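Side-chain contact in putative oxidoreductase (Jannaschia sp., PDB 3C24), which is probably an NAD(P)-dependent oxidoreductase, pairing a Rossmann-type dinucleotide-binding domain with a helical domain like the C-terminal part of phosphogluconate dehydrogenases: residues I229-L232 with N233-A237. Numbering follows the deposited sequence.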
loop_
_atom_site.group_PDB
_atom_site.type_symbol
_atom_site.label_atom_id
_atom_site.label_comp_id
_atom_site.label_asym_id
_atom_site.label_seq_id
_atom_site.Cartn_x
_atom_site.Cartn_y
_atom_site.Cartn_z
ATOM N N ILE A 229 -4.491 4.571 -6.158
ATOM C CA ILE A 229 -4.038 4.893 -4.822
ATOM C C ILE A 229 -5.169 4.742 -3.781
ATOM O O ILE A 229 -4.920 4.363 -2.623
ATOM C CB ILE A 229 -3.376 6.287 -4.788
ATOM C CG1 ILE A 229 -2.052 6.170 -5.568
ATOM C CG2 ILE A 229 -3.061 6.743 -3.368
ATOM C CD1 ILE A 229 -0.945 5.411 -4.764
ATOM N N GLY A 230 -6.376 5.066 -4.198
ATOM C CA GLY A 230 -7.560 4.842 -3.378
ATOM C C GLY A 230 -7.844 3.367 -3.154
ATOM O O GLY A 230 -8.222 2.938 -2.041
ATOM N N HIS A 231 -7.634 2.549 -4.204
ATOM C CA HIS A 231 -7.877 1.138 -4.073
ATOM C C HIS A 231 -6.831 0.432 -3.240
ATOM O O HIS A 231 -7.123 -0.516 -2.534
ATOM C CB HIS A 231 -8.155 0.507 -5.418
ATOM C CG HIS A 231 -9.565 0.720 -5.829
ATOM N ND1 HIS A 231 -10.053 1.947 -6.247
ATOM C CD2 HIS A 231 -10.639 -0.113 -5.777
ATOM C CE1 HIS A 231 -11.355 1.844 -6.471
ATOM N NE2 HIS A 231 -11.740 0.612 -6.180
ATOM N N LEU A 232 -5.602 0.929 -3.294
ATOM C CA LEU A 232 -4.555 0.361 -2.454
ATOM C C LEU A 232 -4.898 0.631 -0.996
ATOM O O LEU A 232 -4.697 -0.202 -0.113
ATOM C CB LEU A 232 -3.148 0.905 -2.816
ATOM C CG LEU A 232 -2.583 0.321 -4.112
ATOM C CD1 LEU A 232 -1.249 1.014 -4.413
ATOM C CD2 LEU A 232 -2.419 -1.183 -4.029
ATOM N N ASN A 233 -5.452 1.791 -0.750
ATOM C CA ASN A 233 -5.883 2.182 0.603
ATOM C C ASN A 233 -6.909 1.195 1.147
ATOM O O ASN A 233 -6.712 0.543 2.165
ATOM C CB ASN A 233 -6.473 3.551 0.591
ATOM C CG ASN A 233 -6.670 4.135 1.993
ATOM O OD1 ASN A 233 -5.900 3.832 2.952
ATOM N ND2 ASN A 233 -7.683 4.984 2.134
ATOM N N VAL A 234 -7.999 1.054 0.434
ATOM C CA VAL A 234 -9.049 0.165 0.924
ATOM C C VAL A 234 -8.641 -1.322 0.907
ATOM O O VAL A 234 -8.982 -2.032 1.844
ATOM C CB VAL A 234 -10.385 0.401 0.161
ATOM C CG1 VAL A 234 -10.396 -0.221 -1.191
ATOM C CG2 VAL A 234 -11.564 -0.111 0.987
ATOM N N GLU A 235 -7.911 -1.783 -0.123
ATOM C CA GLU A 235 -7.582 -3.198 -0.231
ATOM C C GLU A 235 -6.527 -3.609 0.778
ATOM O O GLU A 235 -6.695 -4.639 1.425
ATOM C CB GLU A 235 -7.174 -3.560 -1.654
ATOM C CG GLU A 235 -8.289 -3.334 -2.668
ATOM C CD GLU A 235 -7.966 -3.763 -4.065
ATOM O OE1 GLU A 235 -6.943 -4.430 -4.264
ATOM O OE2 GLU A 235 -8.771 -3.420 -4.985
ATOM N N ILE A 236 -5.494 -2.778 0.989
ATOM C CA ILE A 236 -4.482 -3.129 1.998
ATOM C C ILE A 236 -5.128 -3.085 3.363
ATOM O O ILE A 236 -4.900 -3.944 4.213
ATOM C CB ILE A 236 -3.199 -2.225 1.891
ATOM C CG1 ILE A 236 -2.550 -2.425 0.529
ATOM C CG2 ILE A 236 -2.238 -2.547 3.050
ATOM C CD1 ILE A 236 -1.373 -1.444 0.174
ATOM N N ALA A 237 -5.983 -2.106 3.592
ATOM C CA ALA A 237 -6.641 -1.968 4.898
ATOM C C ALA A 237 -7.503 -3.205 5.197
ATOM O O ALA A 237 -7.444 -3.770 6.289
ATOM C CB ALA A 237 -7.491 -0.685 5.003
#
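Glu235 meets His231 one turn along the alpha-helix of residues 221-239, part of the helical region that matches the C-terminal family of phosphogluconate dehydrogenases. Glu235 OE2 lies in the plane of the imidazole, at the ring edge, 3.9 Å from His231 CD2. The ring and carboxylate planes stand perpendicular, at 90°, and Glu235 OE2 is 5.1 Å from His231 NE2, so the evidence is for an edge contact with carbon, not a salt bridge. Glu235 CG is anti to its own carbonyl carbon (chi1 -62°) and the chain runs extended beyond it; this lays CG over the preceding turn, 3.1 Å from His231 O. His231 O also accepts the backbone N-H of Glu235, at 2.8 Å from Glu235 N, with an angle of 158° at the hydrogen. Replacing Glu235 by an alanine would probably leave the CD2 edge of His231 without its carboxylate neighbour and open a gap beside Ala199 of the second subunit.

One residue further on, Ile236 repeats the i to i+4 pattern in apolar form: Ile236 CD1 reaches back to Leu232 CB at 4.2 Å, while its N binds Leu232 O. The Ile236 side chain also touches Leu128 and Phe129 of a neighbouring loop.

The polar ends of His231 and Asn233 find their partners outside 229-237. His231 ND1 is hydrogen-bonded to Phe227 O, and its ring stacks with that of Phe227 and meets His125 of the second subunit, its plane inclined to that neighbour's; together these contacts probably limit rotation of the imidazole. Asn233 ND2 bonds Pro126 O of the second subunit, placing this helix at the dimer interface. At the root of that side chain, Asn233 CB sits 3.2 Å from Gly230 O, the carbonyl oxygen that accepts the N-H of Val234.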